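Local coordinates for protein calcium homeostasis modulator 1 (Oryzias latipes, PDB 6LMT) that forms an octameric channel in the membrane that, like other members of its family, probably opens a wide pore for ions and ATP, at residues S252-M255 with Q256-R260; I244-Y247 with F248-I251; E165-E168 with V169-A173. All blocks are in the same frame, centred on the assembly; numbering follows the deposited sequence.

Contact 1 (S252-M255 with Q256-R260); sequences SGEM and QNFHR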
loop_
_atom_site.group_PDB
_atom_site.type_symbol
_atom_site.label_atom_id
_atom_site.label_comp_id
_atom_site.label_asym_id
_atom_site.label_seq_id
_atom_site.Cartn_x
_atom_site.Cartn_y
_atom_site.Cartn_z
ATOM N N SER A 252 33.517 -38.657 -13.922
ATOM C CA SER A 252 32.769 -39.755 -13.313
ATOM C C SER A 252 33.622 -41.003 -13.133
ATOM O O SER A 252 33.284 -41.847 -12.298
ATOM C CB SER A 252 31.531 -40.108 -14.132
ATOM O OG SER A 252 31.905 -40.610 -15.402
ATOM N N GLY A 253 34.718 -41.133 -13.884
ATOM C CA GLY A 253 35.706 -42.149 -13.559
ATOM C C GLY A 253 36.376 -41.890 -12.224
ATOM O O GLY A 253 36.793 -42.823 -11.533
ATOM N N GLU A 254 36.491 -40.615 -11.845
ATOM C CA GLU A 254 36.942 -40.274 -10.498
ATOM C C GLU A 254 35.799 -40.296 -9.488
ATOM O O GLU A 254 36.003 -40.703 -8.339
ATOM C CB GLU A 254 37.622 -38.909 -10.509
ATOM C CG GLU A 254 39.005 -38.928 -11.117
ATOM C CD GLU A 254 39.592 -37.546 -11.265
ATOM O OE1 GLU A 254 38.831 -36.569 -11.129
ATOM O OE2 GLU A 254 40.816 -37.433 -11.497
ATOM N N MET A 255 34.587 -39.906 -9.896
ATOM C CA MET A 255 33.424 -39.909 -9.008
ATOM C C MET A 255 32.954 -41.313 -8.629
ATOM O O MET A 255 32.065 -41.431 -7.776
ATOM C CB MET A 255 32.247 -39.149 -9.635
ATOM C CG MET A 255 32.440 -37.645 -9.844
ATOM S SD MET A 255 32.783 -36.667 -8.372
ATOM C CE MET A 255 34.516 -36.284 -8.586
ATOM N N GLN A 256 33.499 -42.356 -9.262
ATOM C CA GLN A 256 33.355 -43.723 -8.768
ATOM C C GLN A 256 33.818 -43.837 -7.320
ATOM O O GLN A 256 33.017 -44.073 -6.410
ATOM C CB GLN A 256 34.160 -44.674 -9.655
ATOM C CG GLN A 256 33.627 -44.830 -11.061
ATOM C CD GLN A 256 34.564 -45.612 -11.954
ATOM O OE1 GLN A 256 35.654 -46.003 -11.541
ATOM N NE2 GLN A 256 34.152 -45.829 -13.194
ATOM N N ASN A 257 35.113 -43.635 -7.085
ATOM C CA ASN A 257 35.643 -43.747 -5.734
ATOM C C ASN A 257 35.306 -42.541 -4.874
ATOM O O ASN A 257 35.337 -42.646 -3.643
ATOM C CB ASN A 257 37.159 -43.933 -5.776
ATOM C CG ASN A 257 37.568 -45.196 -6.502
ATOM O OD1 ASN A 257 38.217 -45.140 -7.544
ATOM N ND2 ASN A 257 37.180 -46.344 -5.961
ATOM N N PHE A 258 34.975 -41.404 -5.489
ATOM C CA PHE A 258 34.802 -40.175 -4.726
ATOM C C PHE A 258 33.382 -40.006 -4.196
ATOM O O PHE A 258 33.176 -39.269 -3.227
ATOM C CB PHE A 258 35.199 -38.975 -5.588
ATOM C CG PHE A 258 36.682 -38.873 -5.850
ATOM C CD1 PHE A 258 37.597 -39.536 -5.040
ATOM C CD2 PHE A 258 37.162 -38.123 -6.914
ATOM C CE1 PHE A 258 38.955 -39.441 -5.276
ATOM C CE2 PHE A 258 38.524 -38.027 -7.156
ATOM C CZ PHE A 258 39.418 -38.688 -6.338
ATOM N N HIS A 259 32.393 -40.670 -4.800
ATOM C CA HIS A 259 31.019 -40.577 -4.320
ATOM C C HIS A 259 30.327 -41.936 -4.318
ATOM O O HIS A 259 29.116 -42.025 -4.545
ATOM C CB HIS A 259 30.218 -39.562 -5.133
ATOM C CG HIS A 259 30.595 -38.138 -4.859
ATOM N ND1 HIS A 259 31.635 -37.503 -5.503
ATOM C CD2 HIS A 259 30.061 -37.223 -4.015
ATOM C CE1 HIS A 259 31.728 -36.260 -5.065
ATOM N NE2 HIS A 259 30.783 -36.064 -4.163
ATOM N N ARG A 260 31.083 -43.001 -4.067
ATOM C CA ARG A 260 30.487 -44.297 -3.769
ATOM C C ARG A 260 31.344 -45.050 -2.760
ATOM O O ARG A 260 30.981 -45.168 -1.592
ATOM C CB ARG A 260 30.302 -45.121 -5.044
ATOM C CG ARG A 260 29.772 -46.519 -4.807
ATOM C CD ARG A 260 28.363 -46.480 -4.266
ATOM N NE ARG A 260 27.853 -47.821 -4.016
ATOM C CZ ARG A 260 27.213 -48.555 -4.919
ATOM N NH1 ARG A 260 27.005 -48.071 -6.136
ATOM N NH2 ARG A 260 26.784 -49.768 -4.604
#
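The Phe-258 ring receives the methyl of Met-255 at its edge, nearly in the ring plane, with CE 3.6 Å from CD2 of Phe-258. Glu-254 runs alongside the same ring and points the same way: its CB lies 3.6 Å from CE2 of Phe-258, and carboxylate and ring planes stand 53° apart. The second flat group, the His-259 imidazole, is met obliquely by the thioether of Met-255, whose SD lies 4.1 Å from the ring centroid and 67° off the ring normal. Bends at chi2 (-59°) and chi3 let Met-255 serve both rings, sulfur to one and methyl to the other. The helical backbone bonds continue beneath these side chains: Phe-258 N donates to Glu-254 O at 3.1 Å, and His-259 N to Met-255 O, also 3.1 Å. The carboxylate of Glu-254 forms a salt bridge with Lys-213 of the second subunit, where Tyr-216 and Tyr-220 also make edge-to-face pairs with His-259. Because His-259 is the first residue to leave helical backbone angles, these are the last two turns of helix 210-258, a C-terminal helix end built into a subunit interface.

Contact 2 (I244-Y247 with F248-I251); sequences IHQY and FENI
Ile-251 lays its CG1 over one face of the Tyr-247 ring, 3.7 Å from the ring centroid and displaced toward the rim, a CH-pi contact in which CG1 comes within 3.4 Å of CZ of Tyr-247. CG of Tyr-247 stands opposite its own backbone N (chi1 -179°), which carries the ring forward along the helix to this branch. The edge of the same ring turns to the face of Phe-248: Tyr-247 CD2 sits above the centre of the Phe-248 ring, the centroids are 5.6 Å apart and the planes meet at 84°, which defines a T-shaped pair. At the edge of Phe-248, in its plane, lies CG2 of Ile-244, 4.0 Å from CE2 of Phe-248. Ile-244 with Phe-248 and Tyr-247 with Ile-251 are i to i+4 pairs along the long helix 210-258, with Phe-248 N hydrogen-bonded to Ile-244 O at 3.2 Å and Ile-251 N to Tyr-247 O at 3.3 Å, while Tyr-247 and Phe-248 are neighbours in sequence. Its apolar side is an assembly surface: His-235 of the third subunit stacks on Phe-248, and Phe-228 of that subunit packs on Tyr-247. On the exposed side, Glu-249 bends at chi2 to bring OE2 3.0 Å from NE2 of His-245, with ring and carboxylate planes 65° apart. The angle is too poor for a hydrogen bond; the closeness would be attractive if His-245 were protonated.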
loop_
_atom_site.group_PDB
_atom_site.type_symbol
_atom_site.label_atom_id
_atom_site.label_comp_id
_atom_site.label_asym_id
_atom_site.label_seq_id
_atom_site.Cartn_x
_atom_site.Cartn_y
_atom_site.Cartn_z
ATOM N N ILE A 244 29.985 -30.873 -22.122
ATOM C CA ILE A 244 29.610 -31.316 -20.782
ATOM C C ILE A 244 29.684 -32.835 -20.674
ATOM O O ILE A 244 30.202 -33.379 -19.690
ATOM C CB ILE A 244 28.214 -30.781 -20.415
ATOM C CG1 ILE A 244 28.239 -29.252 -20.307
ATOM C CG2 ILE A 244 27.715 -31.390 -19.148
ATOM C CD1 ILE A 244 29.267 -28.730 -19.363
ATOM N N HIS A 245 29.200 -33.539 -21.704
ATOM C CA HIS A 245 29.224 -34.998 -21.691
ATOM C C HIS A 245 30.651 -35.528 -21.739
ATOM O O HIS A 245 30.981 -36.496 -21.044
ATOM C CB HIS A 245 28.411 -35.545 -22.862
ATOM C CG HIS A 245 28.170 -37.020 -22.797
ATOM N ND1 HIS A 245 27.720 -37.748 -23.876
ATOM C CD2 HIS A 245 28.294 -37.901 -21.777
ATOM C CE1 HIS A 245 27.588 -39.015 -23.528
ATOM N NE2 HIS A 245 27.933 -39.135 -22.259
ATOM N N GLN A 246 31.519 -34.881 -22.518
ATOM C CA GLN A 246 32.921 -35.267 -22.567
ATOM C C GLN A 246 33.658 -34.943 -21.270
ATOM O O GLN A 246 34.631 -35.630 -20.938
ATOM C CB GLN A 246 33.589 -34.592 -23.772
ATOM C CG GLN A 246 35.011 -35.040 -24.061
ATOM C CD GLN A 246 35.094 -36.510 -24.423
ATOM O OE1 GLN A 246 34.272 -37.023 -25.181
ATOM N NE2 GLN A 246 36.084 -37.200 -23.870
ATOM N N TYR A 247 33.199 -33.942 -20.513
ATOM C CA TYR A 247 33.804 -33.670 -19.211
ATOM C C TYR A 247 33.511 -34.786 -18.213
ATOM O O TYR A 247 34.411 -35.244 -17.499
ATOM C CB TYR A 247 33.311 -32.332 -18.656
ATOM C CG TYR A 247 33.925 -32.012 -17.321
ATOM C CD1 TYR A 247 35.240 -31.581 -17.238
ATOM C CD2 TYR A 247 33.203 -32.163 -16.143
ATOM C CE1 TYR A 247 35.824 -31.305 -16.023
ATOM C CE2 TYR A 247 33.779 -31.890 -14.919
ATOM C CZ TYR A 247 35.088 -31.453 -14.869
ATOM O OH TYR A 247 35.680 -31.186 -13.663
ATOM N N PHE A 248 32.262 -35.232 -18.145
ATOM C CA PHE A 248 31.902 -36.281 -17.202
ATOM C C PHE A 248 32.331 -37.673 -17.644
ATOM O O PHE A 248 32.152 -38.612 -16.868
ATOM C CB PHE A 248 30.399 -36.267 -16.936
ATOM C CG PHE A 248 29.960 -35.155 -16.040
ATOM C CD1 PHE A 248 30.107 -35.263 -14.670
ATOM C CD2 PHE A 248 29.405 -34.002 -16.559
ATOM C CE1 PHE A 248 29.706 -34.241 -13.832
ATOM C CE2 PHE A 248 29.002 -32.973 -15.722
ATOM C CZ PHE A 248 29.152 -33.097 -14.360
ATOM N N GLU A 249 32.891 -37.836 -18.847
ATOM C CA GLU A 249 33.493 -39.118 -19.209
ATOM C C GLU A 249 34.696 -39.430 -18.330
ATOM O O GLU A 249 34.946 -40.591 -17.989
ATOM C CB GLU A 249 33.913 -39.123 -20.679
ATOM C CG GLU A 249 32.768 -39.089 -21.663
ATOM C CD GLU A 249 31.887 -40.319 -21.588
ATOM O OE1 GLU A 249 32.415 -41.423 -21.328
ATOM O OE2 GLU A 249 30.662 -40.176 -21.779
ATOM N N ASN A 250 35.451 -38.402 -17.956
ATOM C CA ASN A 250 36.659 -38.617 -17.172
ATOM C C ASN A 250 36.397 -38.412 -15.686
ATOM O O ASN A 250 36.925 -39.147 -14.842
ATOM C CB ASN A 250 37.751 -37.675 -17.671
ATOM C CG ASN A 250 38.048 -37.870 -19.146
ATOM O OD1 ASN A 250 37.806 -36.982 -19.961
ATOM N ND2 ASN A 250 38.557 -39.045 -19.498
ATOM N N ILE A 251 35.566 -37.428 -15.347
ATOM C CA ILE A 251 35.407 -37.075 -13.945
ATOM C C ILE A 251 34.495 -38.060 -13.226
ATOM O O ILE A 251 34.707 -38.343 -12.042
ATOM C CB ILE A 251 34.935 -35.616 -13.851
ATOM C CG1 ILE A 251 35.967 -34.742 -14.552
ATOM C CG2 ILE A 251 34.773 -35.151 -12.416
ATOM C CD1 ILE A 251 37.349 -34.809 -13.944
#

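Contact 3 (E165-E168 with V169-A173); sequences EDNE and VRVAA
Asp-166, at the N-cap position, and the two residues after it open helix 167-202 with successive i to i+4 bonds: Arg-170 N to Asp-166 O at 3.1 Å, Val-171 N to Asn-167 O at 2.9 Å and Ala-172 N to Glu-168 O at 3.1 Å. Among the side chains, the clearest link joins Asn-167 and Arg-170. The amide oxygen OD1 of Asn-167 accepts from NH2 of Arg-170 at 2.6 Å with an N-H...O angle of 135°, and weakly from NE of the same residue at 3.3 Å. OD1 approaches the guanidinium edge but tilted from its plane, and the amide and guanidinium planes are turned 25° from each other, so the groups are roughly parallel without being coplanar. The Arg-170 chain is extended as far as CD and then turns at chi3 (61°), which swings the guanidinium back to the amide. On the other flank, Asp-166 crosses Val-169, its OD2 lying 3.3 Å from CG2 of Val-169, while OD1 of Asp-166 stays 3.9 Å from Val-169 N. Val-171 brings its CG2 beside the carbonyl of Asn-167. Beyond these residues, Lys-161 and Phe-164 touch Arg-170, and Leu-163 of the fourth subunit packs on Glu-168 and Ala-172. Since Asn-167 is neutral, the NH2 bond, with a weak second one from NE to the same oxygen, probably restrains the guanidinium without neutralising its charge, whereas the carboxylates of Asp-166 and Glu-168, near the helix N-terminus, are probably stabilised in their ionised form.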
loop_
_atom_site.group_PDB
_atom_site.type_symbol
_atom_site.label_atom_id
_atom_site.label_comp_id
_atom_site.label_asym_id
_atom_site.label_seq_id
_atom_site.Cartn_x
_atom_site.Cartn_y
_atom_site.Cartn_z
ATOM N N GLU A 165 13.485 41.359 0.188
ATOM C CA GLU A 165 12.899 41.590 1.499
ATOM C C GLU A 165 11.453 42.067 1.438
ATOM O O GLU A 165 10.666 41.749 2.334
ATOM C CB GLU A 165 13.770 42.580 2.283
ATOM C CG GLU A 165 13.795 44.015 1.759
ATOM C CD GLU A 165 14.821 44.251 0.657
ATOM O OE1 GLU A 165 15.343 43.270 0.079
ATOM O OE2 GLU A 165 15.098 45.434 0.362
ATOM N N ASP A 166 11.072 42.801 0.398
ATOM C CA ASP A 166 9.724 43.349 0.290
ATOM C C ASP A 166 8.836 42.265 -0.291
ATOM O O ASP A 166 8.859 42.009 -1.486
ATOM C CB ASP A 166 9.736 44.601 -0.572
ATOM C CG ASP A 166 8.475 45.413 -0.451
ATOM O OD1 ASP A 166 7.511 44.974 0.205
ATOM O OD2 ASP A 166 8.462 46.539 -0.980
ATOM N N ASN A 167 8.048 41.623 0.563
ATOM C CA ASN A 167 7.302 40.451 0.135
ATOM C C ASN A 167 6.124 40.835 -0.738
ATOM O O ASN A 167 5.726 40.060 -1.604
ATOM C CB ASN A 167 6.816 39.661 1.346
ATOM C CG ASN A 167 6.468 38.232 1.010
ATOM O OD1 ASN A 167 6.645 37.782 -0.116
ATOM N ND2 ASN A 167 5.975 37.503 1.992
ATOM N N GLU A 168 5.578 42.031 -0.549
ATOM C CA GLU A 168 4.433 42.461 -1.339
ATOM C C GLU A 168 4.825 42.732 -2.782
ATOM O O GLU A 168 4.093 42.362 -3.703
ATOM C CB GLU A 168 3.805 43.694 -0.689
ATOM C CG GLU A 168 2.507 44.162 -1.308
ATOM C CD GLU A 168 2.698 45.234 -2.368
ATOM O OE1 GLU A 168 3.556 46.120 -2.185
ATOM O OE2 GLU A 168 2.016 45.164 -3.410
ATOM N N VAL A 169 5.972 43.365 -2.999
ATOM C CA VAL A 169 6.447 43.618 -4.353
ATOM C C VAL A 169 6.890 42.321 -5.011
ATOM O O VAL A 169 6.692 42.120 -6.210
ATOM C CB VAL A 169 7.570 44.669 -4.307
ATOM C CG1 VAL A 169 8.209 44.878 -5.649
ATOM C CG2 VAL A 169 7.008 45.954 -3.842
ATOM N N ARG A 170 7.448 41.405 -4.231
ATOM C CA ARG A 170 7.881 40.133 -4.780
ATOM C C ARG A 170 6.697 39.274 -5.187
ATOM O O ARG A 170 6.728 38.651 -6.243
ATOM C CB ARG A 170 8.737 39.394 -3.768
ATOM C CG ARG A 170 9.337 38.159 -4.317
ATOM C CD ARG A 170 9.981 37.337 -3.257
ATOM N NE ARG A 170 9.013 36.926 -2.256
ATOM C CZ ARG A 170 8.181 35.904 -2.385
ATOM N NH1 ARG A 170 8.184 35.165 -3.476
ATOM N NH2 ARG A 170 7.339 35.618 -1.412
ATOM N N VAL A 171 5.647 39.234 -4.370
ATOM C CA VAL A 171 4.468 38.432 -4.680
ATOM C C VAL A 171 3.727 38.994 -5.889
ATOM O O VAL A 171 3.257 38.241 -6.746
ATOM C CB VAL A 171 3.576 38.326 -3.428
ATOM C CG1 VAL A 171 2.204 37.832 -3.750
ATOM C CG2 VAL A 171 4.191 37.365 -2.460
ATOM N N ALA A 172 3.671 40.318 -6.013
ATOM C CA ALA A 172 2.989 40.922 -7.149
ATOM C C ALA A 172 3.760 40.720 -8.445
ATOM O O ALA A 172 3.161 40.462 -9.492
ATOM C CB ALA A 172 2.763 42.401 -6.888
ATOM N N ALA A 173 5.084 40.823 -8.400
ATOM C CA ALA A 173 5.890 40.617 -9.596
ATOM C C ALA A 173 5.961 39.154 -9.994
ATOM O O ALA A 173 6.042 38.844 -11.180
ATOM C CB ALA A 173 7.292 41.172 -9.375
#

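Overall arrangement
Contact 3 comes first along the chain, at the start of helix 167-202, whereas contacts 2 and 1 follow in that order near the far end of the next helix, 210-258. Contacts 1 and 2 adjoin in sequence and their centres are about 12 Å apart, so they are consecutive portions of one helix. Contact 3 lies on the opposite side of the chain's centre, its centre about 87 Å from that of contact 1 and about 83 Å from that of contact 2. All three meet other subunits, but different ones: 165-173 packs on the fourth, while 244-260 reaches the second and third. The octamer is thus joined at widely separated levels of each chain.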